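Local coordinates for beta 1-3 glucanase (PDB 5H4E), which probably hydrolyses beta-1,3-glucans, as expected of a glycoside hydrolase family 64 (GH64) catalytic domain, at residues M97-G102 against A369-G374; K103-K108 against A120-A125; G133-W138 against Q157-Y162; T153-F158 against K345-C350. All coordinates share one frame; numbering follows the deposited sequence.

In the fold
Interactions 1, 3 and 4 form a chain of contacts running from the barrel-like, sandwich-type beta domain toward the helical part of the fold. Interaction 1 packs two sheets face to face, and interaction 3, with its centre about 9 Å away, continues that core: I99 O lies 2.7 Å from Y160 OH. Interactions 3 and 4, about 11 Å apart between centres, share Q157 and F158 and are tied by the 2.9 Å salt bridge of E137 OE2 with R154 NH2. Interaction 2 flanks the core, its L105 CD1 packing 3.6 Å from Y98 CD1. In GH64 relatives the substrate groove runs between the barrel-like domain and a mixed alpha/beta domain, so interaction 4 may lie near that junction.

Interaction 1. Residues M97-G102 against A369-G374; sequences MYISYG and AIINVG
I99 and V373 mark where strand 97-101 comes nearest to strand 369-374, with CA atoms 8.3 Å apart and segment axes 9.6 Å apart at a crossing angle of -27°; this is too far for backbone pairing, and marks two sheets packed face to face. Strand 97-101 contributes side chains only; strand 369-374 contributes those of I371 and V373 and the backbone of G374. M97 runs extended beyond CG, which stands anti to the backbone N (chi1 -178°), and this reach brings SD to 3.4 Å from I371 CD1. Next along, I99 CD1 rests against two neighbours, I371 CG2 at 3.7 Å and V373 CG1 at 4.0 Å.

Y101 supplies the polar end. Y101 and V373 lie alongside each other pointing opposite ways: V373 CG2 is at the ring edge, 4.0 Å from Y101 CE1, and Y101 OH comes within 3.1 Å of V373 CB. The hydroxyl donates a hydrogen bond to G374 O at 2.9 Å, its oxygen tilted 23° from the carbonyl plane, so the buried phenol of one sheet is tied to the backbone of the other.

Strand 95-101 is paired on one flank with 26-33 and on the other with 136-144, while 366-374 runs between 9-16 and 162-168. M97 also packs on V13 and I30, so the contact lies in the interior between two facing sheets.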
loop_
_atom_site.group_PDB
_atom_site.type_symbol
_atom_site.label_atom_id
_atom_site.label_comp_id
_atom_site.label_asym_id
_atom_site.label_seq_id
_atom_site.Cartn_x
_atom_site.Cartn_y
_atom_site.Cartn_z
ATOM N N MET A 97 2.179 2.895 10.405
ATOM C CA MET A 97 2.115 2.238 11.702
ATOM C C MET A 97 2.353 0.752 11.508
ATOM O O MET A 97 1.448 0.039 11.091
ATOM C CB MET A 97 0.762 2.466 12.387
ATOM C CG MET A 97 0.665 1.828 13.772
ATOM S SD MET A 97 -0.848 2.391 14.594
ATOM C CE MET A 97 -0.604 1.814 16.269
ATOM N N TYR A 98 3.568 0.290 11.793
ATOM C CA TYR A 98 3.881 -1.134 11.693
ATOM C C TYR A 98 3.358 -1.850 12.928
ATOM O O TYR A 98 3.588 -1.402 14.043
ATOM C CB TYR A 98 5.400 -1.378 11.586
ATOM C CG TYR A 98 6.042 -0.926 10.296
ATOM C CD1 TYR A 98 6.087 -1.767 9.191
ATOM C CD2 TYR A 98 6.642 0.324 10.197
ATOM C CE1 TYR A 98 6.684 -1.369 8.017
ATOM C CE2 TYR A 98 7.239 0.736 9.022
ATOM C CZ TYR A 98 7.262 -0.123 7.935
ATOM O OH TYR A 98 7.858 0.269 6.758
ATOM N N ILE A 99 2.663 -2.964 12.724
ATOM C CA ILE A 99 2.156 -3.761 13.823
ATOM C C ILE A 99 2.596 -5.200 13.592
ATOM O O ILE A 99 2.188 -5.819 12.609
ATOM C CB ILE A 99 0.622 -3.667 13.942
ATOM C CG1 ILE A 99 0.212 -2.205 14.172
ATOM C CG2 ILE A 99 0.110 -4.554 15.106
ATOM C CD1 ILE A 99 -1.274 -1.959 14.078
ATOM N N SER A 100 3.447 -5.720 14.477
ATOM C CA SER A 100 3.984 -7.069 14.297
ATOM C C SER A 100 3.574 -7.981 15.444
ATOM O O SER A 100 3.231 -7.518 16.531
ATOM C CB SER A 100 5.509 -7.046 14.160
ATOM O OG SER A 100 6.122 -6.479 15.306
ATOM N N TYR A 101 3.585 -9.279 15.169
ATOM C CA TYR A 101 3.205 -10.291 16.140
ATOM C C TYR A 101 4.456 -11.044 16.607
ATOM O O TYR A 101 5.350 -11.321 15.797
ATOM C CB TYR A 101 2.211 -11.274 15.514
ATOM C CG TYR A 101 0.824 -10.751 15.184
ATOM C CD1 TYR A 101 0.319 -9.581 15.756
ATOM C CD2 TYR A 101 -0.007 -11.474 14.329
ATOM C CE1 TYR A 101 -0.970 -9.143 15.458
ATOM C CE2 TYR A 101 -1.277 -11.049 14.026
ATOM C CZ TYR A 101 -1.761 -9.895 14.591
ATOM O OH TYR A 101 -3.044 -9.505 14.263
ATOM N N GLY A 102 4.526 -11.381 17.894
ATOM C CA GLY A 102 5.590 -12.242 18.393
ATOM C C GLY A 102 6.885 -11.529 18.735
ATOM O O GLY A 102 7.489 -11.778 19.779
ATOM N N ALA A 369 -9.133 6.309 15.310
ATOM C CA ALA A 369 -9.290 5.094 14.511
ATOM C C ALA A 369 -9.009 3.864 15.355
ATOM O O ALA A 369 -8.191 3.902 16.275
ATOM C CB ALA A 369 -8.370 5.115 13.267
ATOM N N ILE A 370 -9.724 2.783 15.062
ATOM C CA ILE A 370 -9.429 1.487 15.663
ATOM C C ILE A 370 -8.710 0.610 14.645
ATOM O O ILE A 370 -9.209 0.415 13.534
ATOM C CB ILE A 370 -10.698 0.726 16.118
ATOM C CG1 ILE A 370 -11.570 1.559 17.071
ATOM C CG2 ILE A 370 -10.308 -0.629 16.707
ATOM C CD1 ILE A 370 -10.910 1.911 18.358
ATOM N N ILE A 371 -7.550 0.074 15.010
ATOM C CA ILE A 371 -6.869 -0.839 14.106
ATOM C C ILE A 371 -7.043 -2.253 14.632
ATOM O O ILE A 371 -6.460 -2.655 15.641
ATOM C CB ILE A 371 -5.406 -0.459 13.930
ATOM C CG1 ILE A 371 -5.348 1.013 13.488
ATOM C CG2 ILE A 371 -4.741 -1.349 12.875
ATOM C CD1 ILE A 371 -3.970 1.606 13.486
ATOM N N ASN A 372 -7.912 -2.977 13.938
ATOM C CA ASN A 372 -8.307 -4.320 14.304
ATOM C C ASN A 372 -7.376 -5.341 13.696
ATOM O O ASN A 372 -7.444 -5.597 12.501
ATOM C CB ASN A 372 -9.736 -4.596 13.837
ATOM C CG ASN A 372 -10.755 -3.772 14.580
ATOM O OD1 ASN A 372 -10.940 -3.933 15.792
ATOM N ND2 ASN A 372 -11.422 -2.881 13.867
ATOM N N VAL A 373 -6.521 -5.942 14.513
ATOM C CA VAL A 373 -5.554 -6.887 13.971
ATOM C C VAL A 373 -5.968 -8.309 14.354
ATOM O O VAL A 373 -6.244 -8.597 15.517
ATOM C CB VAL A 373 -4.103 -6.544 14.437
ATOM C CG1 VAL A 373 -3.687 -5.175 13.864
ATOM C CG2 VAL A 373 -3.943 -6.579 15.986
ATOM N N GLY A 374 -6.039 -9.190 13.357
ATOM C CA GLY A 374 -6.654 -10.485 13.564
ATOM C C GLY A 374 -5.810 -11.674 13.156
ATOM O O GLY A 374 -4.600 -11.548 12.963
#

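Interaction 2. Residues K103-K108 against A120-A125; sequences KPLYIK and AGPNLA
A120 and K108 face each other as an antiparallel hydrogen-bonded pair with CB atoms 4.5 Å apart. A120 N donates to K108 O at 2.9 Å with a fairly straight N-H...O angle of 160°, whereas the return bond, K108 N to A120 O, is weak at 3.4 Å. Beyond this pair the two chains diverge, and a water takes over: it sits 2.8 Å from Y106 O and 3.3 Å from A120 O, bridging the widening gap. On the flank of the pair, I107 turns its CG2 branch, anti to the backbone N (chi1 -65° for CG1), to within 3.8 Å of A120 O.

Farther along, L105 CD1 reaches P122 CG at 4.2 Å, a light apolar touch. Both residues also pack on Y98 and F136, which hold this loop pair against the sheet. The K108 side chain leads away from the contact, to N73 O and over the Y74 ring. Y106 is steadied within its own segment by K103 NZ, which donates to Y106 OH at 2.8 Å in the plane of the ring.

K108 begins strand 108-111 and A120 ends strand 117-120, so this pair closes the open end of a beta-hairpin, where paired strands part into the loops on both sides.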
loop_
_atom_site.group_PDB
_atom_site.type_symbol
_atom_site.label_atom_id
_atom_site.label_comp_id
_atom_site.label_asym_id
_atom_site.label_seq_id
_atom_site.Cartn_x
_atom_site.Cartn_y
_atom_site.Cartn_z
ATOM N N LYS A 103 7.327 -10.649 17.844
ATOM C CA LYS A 103 8.521 -9.852 18.083
ATOM C C LYS A 103 8.420 -8.570 17.279
ATOM O O LYS A 103 7.648 -8.498 16.317
ATOM C CB LYS A 103 9.794 -10.627 17.710
ATOM C CG LYS A 103 9.766 -11.207 16.315
ATOM C CD LYS A 103 11.170 -11.315 15.721
ATOM C CE LYS A 103 12.002 -12.401 16.359
ATOM N NZ LYS A 103 13.394 -12.442 15.795
ATOM N N PRO A 104 9.169 -7.535 17.679
ATOM C CA PRO A 104 9.139 -6.305 16.894
ATOM C C PRO A 104 9.911 -6.468 15.594
ATOM O O PRO A 104 10.709 -7.394 15.448
ATOM C CB PRO A 104 9.823 -5.288 17.816
ATOM C CG PRO A 104 10.750 -6.123 18.625
ATOM C CD PRO A 104 10.002 -7.391 18.888
ATOM N N LEU A 105 9.683 -5.557 14.663
ATOM C CA LEU A 105 10.426 -5.552 13.411
ATOM C C LEU A 105 11.818 -4.989 13.646
ATOM O O LEU A 105 12.051 -4.268 14.625
ATOM C CB LEU A 105 9.682 -4.736 12.352
ATOM C CG LEU A 105 8.307 -5.301 11.986
ATOM C CD1 LEU A 105 7.637 -4.450 10.933
ATOM C CD2 LEU A 105 8.508 -6.716 11.476
ATOM N N TYR A 106 12.746 -5.348 12.767
ATOM C CA TYR A 106 14.093 -4.783 12.798
ATOM C C TYR A 106 14.223 -3.657 11.775
ATOM O O TYR A 106 14.372 -3.915 10.575
ATOM C CB TYR A 106 15.141 -5.850 12.504
ATOM C CG TYR A 106 15.151 -7.024 13.444
ATOM C CD1 TYR A 106 15.867 -6.987 14.639
ATOM C CD2 TYR A 106 14.471 -8.188 13.125
ATOM C CE1 TYR A 106 15.886 -8.069 15.496
ATOM C CE2 TYR A 106 14.483 -9.280 13.975
ATOM C CZ TYR A 106 15.199 -9.218 15.157
ATOM O OH TYR A 106 15.207 -10.308 15.993
ATOM N N ILE A 107 14.158 -2.415 12.249
ATOM C CA ILE A 107 14.239 -1.257 11.372
ATOM C C ILE A 107 15.608 -0.575 11.475
ATOM O O ILE A 107 15.980 -0.079 12.541
ATOM C CB ILE A 107 13.123 -0.239 11.706
ATOM C CG1 ILE A 107 11.744 -0.854 11.403
ATOM C CG2 ILE A 107 13.346 1.057 10.960
ATOM C CD1 ILE A 107 10.569 0.032 11.785
ATOM N N LYS A 108 16.346 -0.559 10.367
ATOM C CA LYS A 108 17.668 0.078 10.299
ATOM C C LYS A 108 17.582 1.562 9.925
ATOM O O LYS A 108 17.137 1.901 8.827
ATOM C CB LYS A 108 18.548 -0.656 9.280
ATOM C CG LYS A 108 20.015 -0.216 9.228
ATOM C CD LYS A 108 20.783 -0.746 10.426
ATOM C CE LYS A 108 22.291 -0.727 10.191
ATOM N NZ LYS A 108 22.995 -1.503 11.263
ATOM N N ALA A 120 15.123 1.985 6.781
ATOM C CA ALA A 120 14.858 0.843 5.926
ATOM C C ALA A 120 13.883 -0.067 6.645
ATOM O O ALA A 120 14.206 -0.619 7.693
ATOM C CB ALA A 120 16.146 0.099 5.595
ATOM N N GLY A 121 12.677 -0.189 6.104
ATOM C CA GLY A 121 11.725 -1.159 6.609
ATOM C C GLY A 121 12.038 -2.495 5.961
ATOM O O GLY A 121 13.031 -2.618 5.247
ATOM N N PRO A 122 11.198 -3.507 6.206
ATOM C CA PRO A 122 11.465 -4.835 5.643
ATOM C C PRO A 122 11.600 -4.792 4.126
ATOM O O PRO A 122 10.788 -4.170 3.447
ATOM C CB PRO A 122 10.233 -5.649 6.053
ATOM C CG PRO A 122 9.707 -4.943 7.274
ATOM C CD PRO A 122 9.995 -3.487 7.060
ATOM N N ASN A 123 12.638 -5.426 3.604
ATOM C CA ASN A 123 12.715 -5.651 2.177
ATOM C C ASN A 123 12.694 -7.144 1.950
ATOM O O ASN A 123 13.744 -7.783 1.907
ATOM C CB ASN A 123 13.970 -5.033 1.567
ATOM C CG ASN A 123 14.159 -5.424 0.103
ATOM O OD1 ASN A 123 13.215 -5.852 -0.569
ATOM N ND2 ASN A 123 15.382 -5.285 -0.394
ATOM N N LEU A 124 11.502 -7.706 1.798
ATOM C CA LEU A 124 11.377 -9.160 1.758
ATOM C C LEU A 124 11.795 -9.750 0.412
ATOM O O LEU A 124 11.692 -10.958 0.209
ATOM C CB LEU A 124 9.946 -9.577 2.089
ATOM C CG LEU A 124 9.519 -9.117 3.480
ATOM C CD1 LEU A 124 8.080 -9.505 3.772
ATOM C CD2 LEU A 124 10.485 -9.648 4.563
ATOM N N ALA A 125 12.268 -8.907 -0.503
ATOM C CA ALA A 125 12.878 -9.406 -1.735
ATOM C C ALA A 125 14.270 -9.966 -1.428
ATOM O O ALA A 125 14.809 -10.787 -2.182
ATOM C CB ALA A 125 12.956 -8.304 -2.788
HETATM O O HOH W 1 16.078 -3.236 8.423
#

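Interaction 3. Residues G133-W138 against Q157-Y162; sequences GIMFEW and QFCYPY
E137 sits in the corner formed by two tyrosine rings: its CG is 3.4 Å above the centre of the Y160 ring, and its CB rests over one face of Y162, offset toward the rim, both as CH-pi contacts. The other face of Y160 is stacked on Y101, while M135 C meets the Y160 edge. A third ring, F136, has Q157 NE2 over one face. These groups belong to the core of the barrel-like, sandwich-type beta domain, where strand 136-144 of one sheet meets the loop that enters strand 162-168 of the other.

The glutamate chain bends at chi2 (-79°), turning the carboxylate back toward 157-160. OE2 is gripped by two consecutive backbone N-H groups: C159 N reaches it from the syn side and Y160 N from the anti side, each at 2.8 Å. R154 NH2 adds a salt bridge to the same oxygen. OE1 accepts from Q157 NE2 at 2.9 Å, but from above the carboxylate plane, the amide and carboxylate planes standing 87° apart. That same NE2 also donates to F136 O at 2.8 Å, and because both acceptors lie in the amide plane the two bonds fix the rotation of the group. Nearby, C159 SG packs against M135 SD at 3.7 Å.

At the far end Y162 OH donates to W138 O at 2.6 Å, its oxygen standing above the carbonyl plane, while a water donates to the Y162 hydroxyl, accepts from W138 N, and lies 2.8 Å from E137 OE1.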
loop_
_atom_site.group_PDB
_atom_site.type_symbol
_atom_site.label_atom_id
_atom_site.label_comp_id
_atom_site.label_asym_id
_atom_site.label_seq_id
_atom_site.Cartn_x
_atom_site.Cartn_y
_atom_site.Cartn_z
ATOM N N GLY A 133 10.029 -13.836 7.580
ATOM C CA GLY A 133 9.227 -14.718 8.401
ATOM C C GLY A 133 8.395 -14.079 9.506
ATOM O O GLY A 133 7.553 -14.757 10.107
ATOM N N ILE A 134 8.615 -12.801 9.806
ATOM C CA ILE A 134 7.876 -12.173 10.907
ATOM C C ILE A 134 6.456 -11.779 10.478
ATOM O O ILE A 134 6.251 -11.266 9.370
ATOM C CB ILE A 134 8.607 -10.938 11.452
ATOM C CG1 ILE A 134 10.021 -11.312 11.923
ATOM C CG2 ILE A 134 7.829 -10.315 12.597
ATOM C CD1 ILE A 134 10.845 -10.116 12.376
ATOM N N MET A 135 5.481 -12.067 11.333
ATOM C CA MET A 135 4.095 -11.670 11.080
ATOM C C MET A 135 3.971 -10.182 11.298
ATOM O O MET A 135 4.150 -9.701 12.419
ATOM C CB MET A 135 3.126 -12.415 11.995
ATOM C CG MET A 135 3.224 -13.950 11.923
ATOM S SD MET A 135 2.719 -14.665 10.343
ATOM C CE MET A 135 4.304 -14.828 9.544
ATOM N N PHE A 136 3.703 -9.438 10.230
ATOM C CA PHE A 136 3.496 -7.994 10.375
ATOM C C PHE A 136 2.629 -7.449 9.252
ATOM O O PHE A 136 2.552 -8.036 8.168
ATOM C CB PHE A 136 4.841 -7.246 10.398
ATOM C CG PHE A 136 5.536 -7.187 9.058
ATOM C CD1 PHE A 136 5.284 -6.154 8.171
ATOM C CD2 PHE A 136 6.456 -8.166 8.693
ATOM C CE1 PHE A 136 5.911 -6.099 6.939
ATOM C CE2 PHE A 136 7.094 -8.114 7.464
ATOM C CZ PHE A 136 6.820 -7.081 6.583
ATOM N N GLU A 137 1.971 -6.328 9.542
ATOM C CA GLU A 137 1.312 -5.491 8.544
ATOM C C GLU A 137 1.647 -4.044 8.896
ATOM O O GLU A 137 2.238 -3.788 9.957
ATOM C CB GLU A 137 -0.210 -5.706 8.538
ATOM C CG GLU A 137 -0.632 -7.139 8.290
ATOM C CD GLU A 137 -0.571 -7.545 6.815
ATOM O OE1 GLU A 137 0.008 -6.802 5.984
ATOM O OE2 GLU A 137 -1.108 -8.620 6.488
ATOM N N TRP A 138 1.305 -3.101 8.019
ATOM C CA TRP A 138 1.307 -1.694 8.426
ATOM C C TRP A 138 0.066 -0.957 7.911
ATOM O O TRP A 138 -0.497 -1.299 6.871
ATOM C CB TRP A 138 2.603 -0.972 7.971
ATOM C CG TRP A 138 2.754 -0.720 6.481
ATOM C CD1 TRP A 138 2.205 0.305 5.765
ATOM C CD2 TRP A 138 3.543 -1.474 5.552
ATOM N NE1 TRP A 138 2.583 0.224 4.449
ATOM C CE2 TRP A 138 3.400 -0.863 4.288
ATOM C CE3 TRP A 138 4.348 -2.609 5.664
ATOM C CZ2 TRP A 138 4.031 -1.348 3.140
ATOM C CZ3 TRP A 138 4.974 -3.095 4.517
ATOM C CH2 TRP A 138 4.807 -2.466 3.272
ATOM N N GLN A 157 1.800 -7.274 0.125
ATOM C CA GLN A 157 1.593 -8.582 0.739
ATOM C C GLN A 157 0.216 -8.759 1.382
ATOM O O GLN A 157 -0.501 -7.780 1.637
ATOM C CB GLN A 157 2.664 -8.821 1.816
ATOM C CG GLN A 157 2.556 -7.787 2.913
ATOM C CD GLN A 157 3.252 -8.186 4.207
ATOM O OE1 GLN A 157 4.359 -8.721 4.195
ATOM N NE2 GLN A 157 2.601 -7.912 5.331
ATOM N N PHE A 158 -0.133 -10.018 1.638
ATOM C CA PHE A 158 -1.090 -10.373 2.674
ATOM C C PHE A 158 -0.423 -11.283 3.693
ATOM O O PHE A 158 0.006 -12.397 3.347
ATOM C CB PHE A 158 -2.312 -11.084 2.114
ATOM C CG PHE A 158 -3.227 -11.615 3.184
ATOM C CD1 PHE A 158 -4.216 -10.811 3.724
ATOM C CD2 PHE A 158 -3.080 -12.902 3.672
ATOM C CE1 PHE A 158 -5.045 -11.286 4.736
ATOM C CE2 PHE A 158 -3.899 -13.388 4.675
ATOM C CZ PHE A 158 -4.878 -12.579 5.217
ATOM N N CYS A 159 -0.370 -10.839 4.944
ATOM C CA CYS A 159 0.191 -11.656 6.021
ATOM C C CYS A 159 -0.886 -12.090 7.019
ATOM O O CYS A 159 -1.073 -13.275 7.241
ATOM C CB CYS A 159 1.314 -10.907 6.749
ATOM S SG CYS A 159 2.019 -11.859 8.111
ATOM N N TYR A 160 -1.588 -11.132 7.630
ATOM C CA TYR A 160 -2.689 -11.474 8.523
ATOM C C TYR A 160 -3.856 -10.520 8.295
ATOM O O TYR A 160 -3.649 -9.400 7.834
ATOM C CB TYR A 160 -2.237 -11.463 10.003
ATOM C CG TYR A 160 -1.742 -10.145 10.579
ATOM C CD1 TYR A 160 -2.635 -9.128 10.908
ATOM C CD2 TYR A 160 -0.384 -9.939 10.839
ATOM C CE1 TYR A 160 -2.191 -7.926 11.454
ATOM C CE2 TYR A 160 0.077 -8.737 11.397
ATOM C CZ TYR A 160 -0.840 -7.736 11.700
ATOM O OH TYR A 160 -0.417 -6.547 12.253
ATOM N N PRO A 161 -5.087 -10.964 8.593
ATOM C CA PRO A 161 -6.225 -10.082 8.308
ATOM C C PRO A 161 -6.293 -8.884 9.257
ATOM O O PRO A 161 -6.110 -9.038 10.472
ATOM C CB PRO A 161 -7.433 -10.995 8.505
ATOM C CG PRO A 161 -6.965 -12.064 9.427
ATOM C CD PRO A 161 -5.518 -12.284 9.077
ATOM N N TYR A 162 -6.530 -7.697 8.705
ATOM C CA TYR A 162 -6.714 -6.513 9.545
ATOM C C TYR A 162 -7.597 -5.491 8.846
ATOM O O TYR A 162 -7.781 -5.527 7.632
ATOM C CB TYR A 162 -5.360 -5.896 9.965
ATOM C CG TYR A 162 -4.568 -5.123 8.914
ATOM C CD1 TYR A 162 -4.072 -3.858 9.185
ATOM C CD2 TYR A 162 -4.264 -5.688 7.671
ATOM C CE1 TYR A 162 -3.309 -3.162 8.236
ATOM C CE2 TYR A 162 -3.514 -5.000 6.725
ATOM C CZ TYR A 162 -3.042 -3.742 7.012
ATOM O OH TYR A 162 -2.289 -3.055 6.062
HETATM O O HOH W 2 0.399 -4.135 5.400
#

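Interaction 4. Residues T153-F158 against K345-C350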
loop_
_atom_site.group_PDB
_atom_site.type_symbol
_atom_site.label_atom_id
_atom_site.label_comp_id
_atom_site.label_asym_id
_atom_site.label_seq_id
_atom_site.Cartn_x
_atom_site.Cartn_y
_atom_site.Cartn_z
ATOM N N THR A 153 -3.207 -1.938 3.546
ATOM C CA THR A 153 -2.674 -2.072 2.204
ATOM C C THR A 153 -2.274 -3.504 1.885
ATOM O O THR A 153 -1.600 -4.158 2.684
ATOM C CB THR A 153 -1.458 -1.138 1.992
ATOM O OG1 THR A 153 -0.892 -1.380 0.702
ATOM C CG2 THR A 153 -0.385 -1.352 3.068
ATOM N N ARG A 154 -2.708 -3.991 0.725
ATOM C CA ARG A 154 -2.228 -5.277 0.228
ATOM C C ARG A 154 -1.355 -5.062 -0.995
ATOM O O ARG A 154 -1.235 -5.938 -1.840
ATOM C CB ARG A 154 -3.391 -6.218 -0.116
ATOM C CG ARG A 154 -3.787 -7.138 1.031
ATOM C CD ARG A 154 -4.295 -6.333 2.220
ATOM N NE ARG A 154 -4.439 -7.144 3.429
ATOM C CZ ARG A 154 -3.454 -7.413 4.278
ATOM N NH1 ARG A 154 -2.226 -6.936 4.060
ATOM N NH2 ARG A 154 -3.694 -8.152 5.354
ATOM N N VAL A 155 -0.728 -3.899 -1.088
ATOM C CA VAL A 155 0.069 -3.583 -2.267
ATOM C C VAL A 155 1.324 -4.457 -2.332
ATOM O O VAL A 155 1.743 -4.857 -3.409
ATOM C CB VAL A 155 0.432 -2.086 -2.282
ATOM C CG1 VAL A 155 1.478 -1.784 -3.349
ATOM C CG2 VAL A 155 -0.836 -1.272 -2.530
ATOM N N ASP A 156 1.888 -4.786 -1.173
ATOM C CA ASP A 156 3.092 -5.620 -1.118
ATOM C C ASP A 156 2.808 -7.068 -0.718
ATOM O O ASP A 156 3.496 -7.990 -1.166
ATOM C CB ASP A 156 4.110 -5.028 -0.131
ATOM C CG ASP A 156 4.877 -3.851 -0.708
ATOM O OD1 ASP A 156 4.716 -3.555 -1.897
ATOM O OD2 ASP A 156 5.663 -3.226 0.031
ATOM N N GLN A 157 1.800 -7.274 0.125
ATOM C CA GLN A 157 1.593 -8.582 0.739
ATOM C C GLN A 157 0.216 -8.759 1.382
ATOM O O GLN A 157 -0.501 -7.780 1.637
ATOM C CB GLN A 157 2.664 -8.821 1.816
ATOM C CG GLN A 157 2.556 -7.787 2.913
ATOM C CD GLN A 157 3.252 -8.186 4.207
ATOM O OE1 GLN A 157 4.359 -8.721 4.195
ATOM N NE2 GLN A 157 2.601 -7.912 5.331
ATOM N N PHE A 158 -0.133 -10.018 1.638
ATOM C CA PHE A 158 -1.090 -10.373 2.674
ATOM C C PHE A 158 -0.423 -11.283 3.693
ATOM O O PHE A 158 0.006 -12.397 3.347
ATOM C CB PHE A 158 -2.312 -11.084 2.114
ATOM C CG PHE A 158 -3.227 -11.615 3.184
ATOM C CD1 PHE A 158 -4.216 -10.811 3.724
ATOM C CD2 PHE A 158 -3.080 -12.902 3.672
ATOM C CE1 PHE A 158 -5.045 -11.286 4.736
ATOM C CE2 PHE A 158 -3.899 -13.388 4.675
ATOM C CZ PHE A 158 -4.878 -12.579 5.217
ATOM N N LYS A 345 -13.650 -2.922 -0.793
ATOM C CA LYS A 345 -12.654 -1.852 -0.779
ATOM C C LYS A 345 -11.294 -2.400 -0.371
ATOM O O LYS A 345 -11.137 -2.926 0.728
ATOM C CB LYS A 345 -13.051 -0.739 0.184
ATOM C CG LYS A 345 -14.409 -0.128 -0.058
ATOM C CD LYS A 345 -14.354 0.930 -1.120
ATOM C CE LYS A 345 -15.647 1.742 -1.099
ATOM N NZ LYS A 345 -15.766 2.596 -2.297
ATOM N N SER A 346 -10.301 -2.252 -1.230
ATOM C CA SER A 346 -8.989 -2.813 -0.920
ATOM C C SER A 346 -7.891 -2.112 -1.710
ATOM O O SER A 346 -8.090 -1.750 -2.885
ATOM C CB SER A 346 -8.979 -4.325 -1.219
ATOM O OG SER A 346 -7.709 -4.906 -0.939
ATOM N N TYR A 347 -6.741 -1.903 -1.071
ATOM C CA TYR A 347 -5.556 -1.530 -1.832
ATOM C C TYR A 347 -4.862 -2.789 -2.352
ATOM O O TYR A 347 -3.927 -3.291 -1.719
ATOM C CB TYR A 347 -4.576 -0.707 -0.988
ATOM C CG TYR A 347 -4.584 0.768 -1.315
ATOM C CD1 TYR A 347 -4.177 1.219 -2.570
ATOM C CD2 TYR A 347 -4.922 1.719 -0.343
ATOM C CE1 TYR A 347 -4.164 2.575 -2.875
ATOM C CE2 TYR A 347 -4.899 3.085 -0.638
ATOM C CZ TYR A 347 -4.519 3.505 -1.909
ATOM O OH TYR A 347 -4.494 4.854 -2.223
ATOM N N GLY A 348 -5.310 -3.296 -3.500
ATOM C CA GLY A 348 -4.752 -4.522 -4.063
ATOM C C GLY A 348 -3.543 -4.264 -4.954
ATOM O O GLY A 348 -2.759 -5.168 -5.247
ATOM N N PHE A 349 -3.410 -3.023 -5.406
ATOM C CA PHE A 349 -2.244 -2.572 -6.165
ATOM C C PHE A 349 -2.177 -1.058 -6.017
ATOM O O PHE A 349 -3.147 -0.440 -5.555
ATOM C CB PHE A 349 -2.313 -2.989 -7.649
ATOM C CG PHE A 349 -3.473 -2.388 -8.399
ATOM C CD1 PHE A 349 -4.723 -2.987 -8.359
ATOM C CD2 PHE A 349 -3.314 -1.222 -9.139
ATOM C CE1 PHE A 349 -5.804 -2.434 -9.043
ATOM C CE2 PHE A 349 -4.390 -0.660 -9.810
ATOM C CZ PHE A 349 -5.639 -1.271 -9.761
ATOM N N CYS A 350 -1.038 -0.483 -6.407
ATOM C CA CYS A 350 -0.700 0.926 -6.164
ATOM C C CYS A 350 -1.838 1.909 -6.422
ATOM O O CYS A 350 -2.158 2.725 -5.560
ATOM C CB CYS A 350 0.511 1.325 -7.024
ATOM S SG CYS A 350 1.110 3.027 -6.781
HETATM O O HOH W 3 -0.130 -5.139 -5.597
#
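R154 CB lies 3.4 Å from Y347 O, the closest approach of this side chain to 345-350. It is held there by the backbone, for R154 N donates to the same Y347 O at 2.8 Å, with an N-H...O angle of 138°. From CB, chi1 (-93°) sets the direction of CG, the bend at chi2 (63°) turns CD aside, and the extended chi3 carries NE onward, away from the other segment; along this course the chain packs on W337 of helix 332-339. At the tip, the guanidinium group folds back over its own segment, with F158 CA lying 3.8 Å above one face. NH1 donates to T153 O at 3.2 Å, approaching from above the carbonyl plane. NH2 forms a salt bridge with D178 OD2, E137 being its second partner, so the positive tip serves two carboxylates.

The backbone around R154 is shaped by an ST turn, in which T153 OG1 accepts from V155 N at 3.1 Å. This turn follows strand 147-151 of the larger antiparallel sheet and precedes the short strand 157-158, whereas 345-350 is the irregular link from helix 332-339 to strand 361-363; the contact thus joins the barrel-like beta domain to the helical part of the fold.

V155 adds the apolar portion. Its CG2, beside the backbone N, packs 3.7 Å from F349 C and 4.1 Å from Y347 CB, approaching the Y347 ring obliquely. T153 crosses the same tyrosine at a slant, its CA 4.0 Å from Y347 CB. A water donates both to V155 O and to G348 O, bridging the two backbones, and G348 N is held in turn by D352 OD2.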